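Local coordinates for protein putative methyltransferase from antibiotic biosynthesis pathway (Anabaena variabilis ATCC 29413, PDB 3EGE) that probably transfers a methyl group from S-adenosylmethionine to a substrate not yet identified, as a putative methyltransferase of an antibiotic biosynthesis pathway, at residues D19-N24 / L179-L184; I27-L32 / T125-T130; L187-A192 / I250-I255. All coordinates share one frame; numbering follows the deposited sequence.

Interaction 1 (D19-N24 / L179-L184)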
loop_
_atom_site.group_PDB
_atom_site.type_symbol
_atom_site.label_atom_id
_atom_site.label_comp_id
_atom_site.label_asym_id
_atom_site.label_seq_id
_atom_site.Cartn_x
_atom_site.Cartn_y
_atom_site.Cartn_z
ATOM N N ASP A 19 -8.789 -1.142 5.606
ATOM C CA ASP A 19 -10.081 -1.462 5.021
ATOM C C ASP A 19 -10.227 -2.967 4.950
ATOM O O ASP A 19 -9.296 -3.650 4.510
ATOM C CB ASP A 19 -10.208 -0.821 3.644
ATOM C CG ASP A 19 -11.624 -0.851 3.135
ATOM O OD1 ASP A 19 -12.070 -1.926 2.697
ATOM O OD2 ASP A 19 -12.274 0.215 3.187
ATOM N N ILE A 20 -11.405 -3.462 5.362
ATOM C CA ILE A 20 -11.704 -4.905 5.449
ATOM C C ILE A 20 -11.624 -5.634 4.095
ATOM O O ILE A 20 -11.369 -6.838 4.054
ATOM C CB ILE A 20 -13.092 -5.171 6.128
ATOM C CG1 ILE A 20 -13.184 -6.620 6.663
ATOM C CG2 ILE A 20 -14.265 -4.820 5.179
ATOM C CD1 ILE A 20 -14.563 -6.973 7.344
ATOM N N ARG A 21 -11.862 -4.906 3.003
ATOM C CA ARG A 21 -11.748 -5.470 1.648
ATOM C C ARG A 21 -10.303 -5.742 1.259
ATOM O O ARG A 21 -10.023 -6.724 0.572
ATOM C CB ARG A 21 -12.446 -4.582 0.635
ATOM C CG ARG A 21 -13.936 -4.647 0.823
ATOM C CD ARG A 21 -14.632 -3.540 0.163
ATOM N NE ARG A 21 -14.319 -2.240 0.767
ATOM C CZ ARG A 21 -14.937 -1.105 0.452
ATOM N NH1 ARG A 21 -15.967 -1.103 -0.386
ATOM N NH2 ARG A 21 -14.570 0.023 1.029
ATOM N N ILE A 22 -9.395 -4.878 1.713
ATOM C CA ILE A 22 -7.969 -5.098 1.511
ATOM C C ILE A 22 -7.534 -6.295 2.386
ATOM O O ILE A 22 -6.865 -7.199 1.882
ATOM C CB ILE A 22 -7.140 -3.839 1.771
ATOM C CG1 ILE A 22 -7.563 -2.738 0.778
ATOM C CG2 ILE A 22 -5.650 -4.158 1.619
ATOM C CD1 ILE A 22 -6.777 -1.447 0.883
ATOM N N VAL A 23 -7.973 -6.330 3.651
ATOM C CA VAL A 23 -7.638 -7.442 4.572
ATOM C C VAL A 23 -8.142 -8.782 4.027
ATOM O O VAL A 23 -7.387 -9.745 4.021
ATOM C CB VAL A 23 -8.210 -7.225 6.015
ATOM C CG1 VAL A 23 -7.921 -8.430 6.901
ATOM C CG2 VAL A 23 -7.669 -5.927 6.624
ATOM N N ASN A 24 -9.405 -8.829 3.588
ATOM C CA ASN A 24 -9.994 -10.042 2.976
ATOM C C ASN A 24 -9.209 -10.502 1.726
ATOM O O ASN A 24 -8.996 -11.701 1.538
ATOM C CB ASN A 24 -11.484 -9.840 2.609
ATOM C CG ASN A 24 -12.408 -9.664 3.835
ATOM O OD1 ASN A 24 -12.059 -9.992 4.957
ATOM N ND2 ASN A 24 -13.590 -9.121 3.596
ATOM N N LEU A 179 -8.925 -3.142 -7.852
ATOM C CA LEU A 179 -9.703 -1.969 -8.282
ATOM C C LEU A 179 -10.145 -1.324 -6.983
ATOM O O LEU A 179 -10.511 -2.032 -6.034
ATOM C CB LEU A 179 -10.910 -2.374 -9.129
ATOM C CG LEU A 179 -10.585 -3.192 -10.399
ATOM C CD1 LEU A 179 -11.860 -3.708 -11.105
ATOM C CD2 LEU A 179 -9.713 -2.388 -11.347
ATOM N N LEU A 180 -10.072 -0.003 -6.921
ATOM C CA LEU A 180 -10.399 0.724 -5.698
ATOM C C LEU A 180 -11.896 1.010 -5.566
ATOM O O LEU A 180 -12.461 1.649 -6.456
ATOM C CB LEU A 180 -9.667 2.061 -5.653
ATOM C CG LEU A 180 -8.136 2.092 -5.699
ATOM C CD1 LEU A 180 -7.663 3.575 -5.496
ATOM C CD2 LEU A 180 -7.513 1.144 -4.677
ATOM N N PRO A 181 -12.544 0.550 -4.465
ATOM C CA PRO A 181 -13.931 0.976 -4.228
ATOM C C PRO A 181 -13.972 2.476 -3.956
ATOM O O PRO A 181 -12.956 3.066 -3.624
ATOM C CB PRO A 181 -14.341 0.212 -2.973
ATOM C CG PRO A 181 -13.292 -0.862 -2.778
ATOM C CD PRO A 181 -12.068 -0.393 -3.432
ATOM N N HIS A 182 -15.144 3.075 -4.096
ATOM C CA HIS A 182 -15.310 4.513 -3.881
ATOM C C HIS A 182 -15.311 4.932 -2.409
ATOM O O HIS A 182 -15.122 6.109 -2.142
ATOM C CB HIS A 182 -16.606 5.005 -4.532
ATOM C CG HIS A 182 -17.847 4.550 -3.824
ATOM N ND1 HIS A 182 -18.500 5.335 -2.897
ATOM C CD2 HIS A 182 -18.520 3.377 -3.869
ATOM C CE1 HIS A 182 -19.538 4.671 -2.423
ATOM N NE2 HIS A 182 -19.566 3.478 -2.990
ATOM N N ASP A 183 -15.503 3.980 -1.475
ATOM C CA ASP A 183 -15.638 4.252 -0.025
ATOM C C ASP A 183 -14.597 3.564 0.874
ATOM O O ASP A 183 -14.908 3.129 1.997
ATOM C CB ASP A 183 -17.082 3.961 0.436
ATOM C CG ASP A 183 -17.554 2.561 0.093
ATOM O OD1 ASP A 183 -16.780 1.832 -0.555
ATOM O OD2 ASP A 183 -18.715 2.202 0.433
ATOM N N LEU A 184 -13.350 3.503 0.396
ATOM C CA LEU A 184 -12.241 2.941 1.188
ATOM C C LEU A 184 -11.985 3.769 2.460
ATOM O O LEU A 184 -11.952 5.004 2.420
ATOM C CB LEU A 184 -10.924 2.873 0.399
ATOM C CG LEU A 184 -10.736 1.806 -0.660
ATOM C CD1 LEU A 184 -9.488 2.125 -1.482
ATOM C CD2 LEU A 184 -10.628 0.402 -0.024
#
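At the N-terminus of helix 20-30, the capping residue D19 and R21 of the first turn meet D183 and L184 in the turn that leaves strand 172-181. R21 lies between the two carboxylates and grips each in a different way. Toward D19 it works side-on: NE bonds D19 OD1 at 3.0 Å, almost straight at 172°, while NH2 reaches D19 OD2, both acceptors lying in the guanidinium plane. Toward D183 it works end-on, with NH1 (3.1 Å) and NH2 (3.3 Å) converging on the single oxygen D183 OD1 from the same face of that carboxylate, whose plane is turned 62° from the guanidinium. A weak bond from R21 NH2 to D183 O adds to the grip. The bend of the R21 chain at chi3 brings its flat end over the proline, and P181 CG covers one face of the guanidinium while P181 CB comes within 3.3 Å of R21 NH1. D19 CG stands anti to the backbone N (chi1 -167°), and D19 OD1 also accepts from R21 N, the capping bond at 3.0 Å; OD2 has a further partner in S185 N. Three bonds from R21 and one from S185 N fix the rotation of this carboxylate. Beside the network, L184 CD2 packs at 3.5 Å from D19 CG and more loosely against I22 CD1. The whole is a helix N-cap joined to a salt-bridge network, tying helix 20-30 to the end of strand 172-181 in a Rossmann-like, putative methyltransferase fold.

Interaction 2 (I27-L32 / T125-T130)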
loop_
_atom_site.group_PDB
_atom_site.type_symbol
_atom_site.label_atom_id
_atom_site.label_comp_id
_atom_site.label_asym_id
_atom_site.label_seq_id
_atom_site.Cartn_x
_atom_site.Cartn_y
_atom_site.Cartn_z
ATOM N N ILE A 27 -5.883 -11.943 3.072
ATOM C CA ILE A 27 -6.223 -13.230 3.680
ATOM C C ILE A 27 -6.472 -14.306 2.617
ATOM O O ILE A 27 -5.991 -15.432 2.771
ATOM C CB ILE A 27 -7.445 -13.113 4.664
ATOM C CG1 ILE A 27 -7.052 -12.326 5.923
ATOM C CG2 ILE A 27 -7.992 -14.499 5.098
ATOM C CD1 ILE A 27 -6.062 -13.019 6.872
ATOM N N ASN A 28 -7.198 -13.956 1.546
ATOM C CA ASN A 28 -7.503 -14.918 0.472
ATOM C C ASN A 28 -6.250 -15.352 -0.300
ATOM O O ASN A 28 -6.066 -16.548 -0.553
ATOM C CB ASN A 28 -8.637 -14.410 -0.432
ATOM C CG ASN A 28 -9.982 -14.300 0.322
ATOM O OD1 ASN A 28 -10.317 -15.136 1.173
ATOM N ND2 ASN A 28 -10.752 -13.265 0.001
ATOM N N LEU A 29 -5.374 -14.395 -0.611
ATOM C CA LEU A 29 -4.097 -14.710 -1.275
ATOM C C LEU A 29 -3.122 -15.540 -0.403
ATOM O O LEU A 29 -2.340 -16.337 -0.930
ATOM C CB LEU A 29 -3.407 -13.432 -1.778
ATOM C CG LEU A 29 -4.099 -12.746 -2.965
ATOM C CD1 LEU A 29 -3.407 -11.431 -3.303
ATOM C CD2 LEU A 29 -4.176 -13.688 -4.205
ATOM N N LEU A 30 -3.167 -15.326 0.912
ATOM C CA LEU A 30 -2.317 -16.049 1.864
ATOM C C LEU A 30 -2.761 -17.485 1.992
ATOM O O LEU A 30 -1.920 -18.384 2.085
ATOM C CB LEU A 30 -2.321 -15.386 3.252
ATOM C CG LEU A 30 -1.504 -14.105 3.437
ATOM C CD1 LEU A 30 -1.827 -13.518 4.803
ATOM C CD2 LEU A 30 0.022 -14.326 3.285
ATOM N N ASN A 31 -4.078 -17.679 2.055
ATOM C CA ASN A 31 -4.688 -18.990 2.148
ATOM C C ASN A 31 -4.021 -19.877 3.232
ATOM O O ASN A 31 -3.587 -20.998 2.979
ATOM C CB ASN A 31 -4.679 -19.648 0.763
ATOM C CG ASN A 31 -5.435 -20.956 0.749
ATOM O OD1 ASN A 31 -6.510 -21.062 1.336
ATOM N ND2 ASN A 31 -4.846 -21.973 0.141
ATOM N N LEU A 32 -3.906 -19.304 4.423
ATOM C CA LEU A 32 -3.274 -19.945 5.564
ATOM C C LEU A 32 -4.315 -20.338 6.596
ATOM O O LEU A 32 -5.318 -19.655 6.733
ATOM C CB LEU A 32 -2.266 -18.995 6.216
ATOM C CG LEU A 32 -0.941 -18.793 5.489
ATOM C CD1 LEU A 32 -0.173 -17.640 6.144
ATOM C CD2 LEU A 32 -0.084 -20.077 5.460
ATOM N N THR A 125 2.749 -18.370 0.845
ATOM C CA THR A 125 2.878 -17.443 -0.249
ATOM C C THR A 125 3.299 -16.034 0.195
ATOM O O THR A 125 3.085 -15.620 1.350
ATOM C CB THR A 125 1.542 -17.391 -1.077
ATOM O OG1 THR A 125 0.561 -16.635 -0.381
ATOM C CG2 THR A 125 0.986 -18.816 -1.370
ATOM N N ILE A 126 3.943 -15.349 -0.752
ATOM C CA ILE A 126 4.373 -13.975 -0.634
ATOM C C ILE A 126 3.241 -13.184 -1.325
ATOM O O ILE A 126 2.885 -13.502 -2.460
ATOM C CB ILE A 126 5.761 -13.748 -1.289
ATOM C CG1 ILE A 126 6.847 -14.582 -0.559
ATOM C CG2 ILE A 126 6.127 -12.278 -1.245
ATOM C CD1 ILE A 126 8.248 -14.503 -1.188
ATOM N N VAL A 127 2.633 -12.247 -0.600
ATOM C CA VAL A 127 1.549 -11.404 -1.096
ATOM C C VAL A 127 2.002 -9.929 -0.999
ATOM O O VAL A 127 2.175 -9.407 0.087
ATOM C CB VAL A 127 0.242 -11.615 -0.264
ATOM C CG1 VAL A 127 -0.927 -10.721 -0.809
ATOM C CG2 VAL A 127 -0.154 -13.101 -0.240
ATOM N N LEU A 128 2.187 -9.275 -2.146
ATOM C CA LEU A 128 2.602 -7.866 -2.205
ATOM C C LEU A 128 1.464 -7.011 -2.772
ATOM O O LEU A 128 0.993 -7.314 -3.838
ATOM C CB LEU A 128 3.848 -7.719 -3.109
ATOM C CG LEU A 128 5.053 -8.643 -2.815
ATOM C CD1 LEU A 128 6.223 -8.367 -3.800
ATOM C CD2 LEU A 128 5.530 -8.515 -1.376
ATOM N N LEU A 129 0.998 -5.996 -2.035
ATOM C CA LEU A 129 0.057 -5.001 -2.577
ATOM C C LEU A 129 0.995 -3.880 -3.002
ATOM O O LEU A 129 1.660 -3.257 -2.166
ATOM C CB LEU A 129 -1.000 -4.479 -1.600
ATOM C CG LEU A 129 -1.983 -3.437 -2.202
ATOM C CD1 LEU A 129 -2.698 -3.949 -3.479
ATOM C CD2 LEU A 129 -3.020 -2.948 -1.188
ATOM N N THR A 130 1.045 -3.664 -4.318
ATOM C CA THR A 130 1.939 -2.707 -4.955
ATOM C C THR A 130 1.170 -1.968 -6.053
ATOM O O THR A 130 -0.055 -2.007 -6.097
ATOM C CB THR A 130 3.214 -3.451 -5.481
ATOM O OG1 THR A 130 4.173 -2.521 -5.992
ATOM C CG2 THR A 130 2.857 -4.509 -6.543
#
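The last turn of helix 20-30 lies against the start of strand 126-131, the backbones coming closest where L30 CA is 5.8 Å from T125 CA and L29 CA is 6.5 Å from V127 CA. N31, with positive phi, is the first residue to leave helical geometry, after its N has bonded back to I27 O. One polar bond joins the segments here: T125 OG1 donates to L29 O at 3.0 Å. It arrives above the carbonyl plane, 36° out of it, with a C=O...O angle of 127°. The hydroxyl sits between the backbone N and carbonyl carbon of T125 (chi1 76°), which turns it toward the helix end and gives a polar partner to a carbonyl of the final turn. Within the strand the contact is apolar. V127 spreads its two methyls against the helix: CG1 meets L29 CD1 at 3.6 Å, and CG2 fits between L29 CB, at 3.6 Å, and L30 CD2, at 3.7 Å. With CG1 anti to the backbone N, each branch of the valine has a leucine to touch. L30 CD2 also lies near T125 O, and its side chain continues onto I99 of the adjacent strand, while L29 extends the other way to F254 of strand 252-258. I126 and L128 point to the other side of the sheet, where M117 and F114 of helix 110-120 receive them. Helices thus cover both faces of a central strand, the layered alpha/beta/alpha arrangement of the Rossmann-like fold of S-adenosylmethionine-dependent methyltransferases.

Interaction 3 (L187-A192 / I250-I255)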
loop_
_atom_site.group_PDB
_atom_site.type_symbol
_atom_site.label_atom_id
_atom_site.label_comp_id
_atom_site.label_asym_id
_atom_site.label_seq_id
_atom_site.Cartn_x
_atom_site.Cartn_y
_atom_site.Cartn_z
ATOM N N LEU A 187 -7.224 5.955 3.571
ATOM C CA LEU A 187 -7.059 7.125 2.721
ATOM C C LEU A 187 -5.632 7.329 2.264
ATOM O O LEU A 187 -4.982 8.316 2.603
ATOM C CB LEU A 187 -7.647 8.391 3.385
ATOM C CG LEU A 187 -9.144 8.338 3.789
ATOM C CD1 LEU A 187 -9.618 9.713 4.374
ATOM C CD2 LEU A 187 -10.037 7.893 2.621
ATOM N N PHE A 188 -5.164 6.360 1.476
ATOM C CA PHE A 188 -3.907 6.477 0.759
ATOM C C PHE A 188 -4.150 7.398 -0.473
ATOM O O PHE A 188 -5.292 7.770 -0.780
ATOM C CB PHE A 188 -3.254 5.131 0.416
ATOM C CG PHE A 188 -4.141 4.140 -0.251
ATOM C CD1 PHE A 188 -4.350 4.183 -1.625
ATOM C CD2 PHE A 188 -4.730 3.106 0.494
ATOM C CE1 PHE A 188 -5.175 3.210 -2.268
ATOM C CE2 PHE A 188 -5.546 2.131 -0.128
ATOM C CZ PHE A 188 -5.764 2.188 -1.511
ATOM N N ALA A 189 -3.059 7.772 -1.131
ATOM C CA ALA A 189 -3.024 8.799 -2.191
ATOM C C ALA A 189 -4.276 8.946 -3.102
ATOM O O ALA A 189 -4.935 10.000 -3.053
ATOM C CB ALA A 189 -1.724 8.656 -3.004
ATOM N N ALA A 190 -4.612 7.904 -3.873
ATOM C CA ALA A 190 -5.767 7.947 -4.800
ATOM C C ALA A 190 -7.097 7.380 -4.242
ATOM O O ALA A 190 -8.065 7.252 -4.993
ATOM C CB ALA A 190 -5.415 7.242 -6.114
ATOM N N ALA A 191 -7.157 7.089 -2.945
ATOM C CA ALA A 191 -8.331 6.476 -2.338
ATOM C C ALA A 191 -9.568 7.395 -2.320
ATOM O O ALA A 191 -10.689 6.884 -2.450
ATOM C CB ALA A 191 -8.001 5.928 -0.937
ATOM N N ALA A 192 -9.383 8.722 -2.218
ATOM C CA ALA A 192 -10.514 9.670 -2.256
ATOM C C ALA A 192 -10.845 10.133 -3.719
ATOM O O ALA A 192 -11.349 11.257 -3.946
ATOM C CB ALA A 192 -10.260 10.848 -1.338
ATOM N N ILE A 250 -6.575 2.410 -10.609
ATOM C CA ILE A 250 -5.515 3.418 -10.479
ATOM C C ILE A 250 -4.137 2.723 -10.410
ATOM O O ILE A 250 -3.171 3.276 -9.876
ATOM C CB ILE A 250 -5.793 4.377 -9.297
ATOM C CG1 ILE A 250 -7.272 4.831 -9.320
ATOM C CG2 ILE A 250 -4.894 5.653 -9.374
ATOM C CD1 ILE A 250 -7.666 5.703 -8.135
ATOM N N GLY A 251 -4.046 1.544 -11.037
ATOM C CA GLY A 251 -2.815 0.790 -11.125
ATOM C C GLY A 251 -2.386 -0.004 -9.902
ATOM O O GLY A 251 -1.256 -0.470 -9.877
ATOM N N TYR A 252 -3.268 -0.174 -8.909
ATOM C CA TYR A 252 -2.938 -0.991 -7.735
ATOM C C TYR A 252 -3.060 -2.459 -8.127
ATOM O O TYR A 252 -4.043 -2.870 -8.783
ATOM C CB TYR A 252 -3.799 -0.656 -6.525
ATOM C CG TYR A 252 -3.532 0.727 -5.985
ATOM C CD1 TYR A 252 -4.222 1.851 -6.513
ATOM C CD2 TYR A 252 -2.589 0.931 -4.985
ATOM C CE1 TYR A 252 -3.993 3.164 -6.027
ATOM C CE2 TYR A 252 -2.334 2.243 -4.458
ATOM C CZ TYR A 252 -3.046 3.365 -4.993
ATOM O OH TYR A 252 -2.831 4.666 -4.541
ATOM N N ARG A 253 -2.046 -3.228 -7.714
ATOM C CA ARG A 253 -1.899 -4.630 -8.086
ATOM C C ARG A 253 -1.369 -5.502 -6.942
ATOM O O ARG A 253 -0.451 -5.103 -6.216
ATOM C CB ARG A 253 -0.855 -4.733 -9.212
ATOM C CG ARG A 253 -1.193 -4.066 -10.528
ATOM C CD ARG A 253 -2.216 -4.895 -11.320
ATOM N NE ARG A 253 -2.569 -4.254 -12.573
ATOM C CZ ARG A 253 -3.378 -3.199 -12.727
ATOM N NH1 ARG A 253 -3.958 -2.617 -11.707
ATOM N NH2 ARG A 253 -3.603 -2.711 -13.933
ATOM N N PHE A 254 -1.951 -6.697 -6.806
ATOM C CA PHE A 254 -1.398 -7.722 -5.922
ATOM C C PHE A 254 -0.450 -8.554 -6.782
ATOM O O PHE A 254 -0.857 -9.033 -7.843
ATOM C CB PHE A 254 -2.458 -8.637 -5.307
ATOM C CG PHE A 254 -3.194 -8.025 -4.162
ATOM C CD1 PHE A 254 -2.588 -7.922 -2.920
ATOM C CD2 PHE A 254 -4.509 -7.562 -4.311
ATOM C CE1 PHE A 254 -3.278 -7.362 -1.818
ATOM C CE2 PHE A 254 -5.207 -6.977 -3.215
ATOM C CZ PHE A 254 -4.589 -6.888 -1.968
ATOM N N ILE A 255 0.820 -8.623 -6.373
ATOM C CA ILE A 255 1.813 -9.539 -6.944
ATOM C C ILE A 255 1.927 -10.634 -5.866
ATOM O O ILE A 255 2.078 -10.318 -4.674
ATOM C CB ILE A 255 3.226 -8.942 -7.113
ATOM C CG1 ILE A 255 3.295 -7.854 -8.163
ATOM C CG2 ILE A 255 4.193 -10.007 -7.597
ATOM C CD1 ILE A 255 4.731 -7.294 -8.225
#
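Aromatic packing joins F188 to Y252. The two rings are oblique, their planes 53° apart and centroids 5.0 Å apart, and the side chains run past one another in opposite directions. F188 brings its CD1-CE1 side over one face of the tyrosine ring, near its phenol end: F188 CE1 lies 3.5 Å from Y252 CZ, and F188 CD1 is 3.3 Å from Y252 OH, which in turn lies near the plane of the phenylalanine ring at its edge. The F188 side chain is placed there by a chi1 of 51°, with CG between its backbone N and carbonyl carbon; A191 CB from its own segment covers one face of the ring. Aliphatic packing is supplied by A190. A190 CB is 3.4 Å from I250 CD1 and 3.7 Å from I250 CG2, so both branches of the isoleucine touch this one methyl, and the same CB stands at the edge of the Y252 ring, 4.3 Å from CE1. The polar bonds lie within each segment: A191 N bonds F188 O, closing a turn that presents A190 to the isoleucine, and the R253 side chain, through NH1, bonds Y252 O at 2.9 Å while also forming a salt bridge with D249. Around this buried contact, L180 of strand 172-181 packs on both I250 and Y252, F188 extends to I22 of helix 20-30, and the loop between strand 172-181 and helix 202-206 is thereby seated against I250 and Y252, where the chain enters strand 252-258.

Overall arrangement
Helix 20-30 takes part in interactions 1 and 2, with its charged N-terminal end in the first and the leucines of its last turn in the second; I22 and L129 touch between them. All three contacts reach one sheet, with strand 252-258 between 126-131 and 172-181. Interaction 3 is the most buried, its centre about 7 Å from that of the chain, and rests on ring and methyl packing beside the Y252 hydroxyl. Interactions 1 and 2 lie farther out and are partly buried: the first relies on salt bridges, the second mixes leucine-valine packing with one hydroxyl bond. L180 of segment 179-184 connects interactions 1 and 3; F254 and probable backbone hydrogen bonds connect 2 and 3.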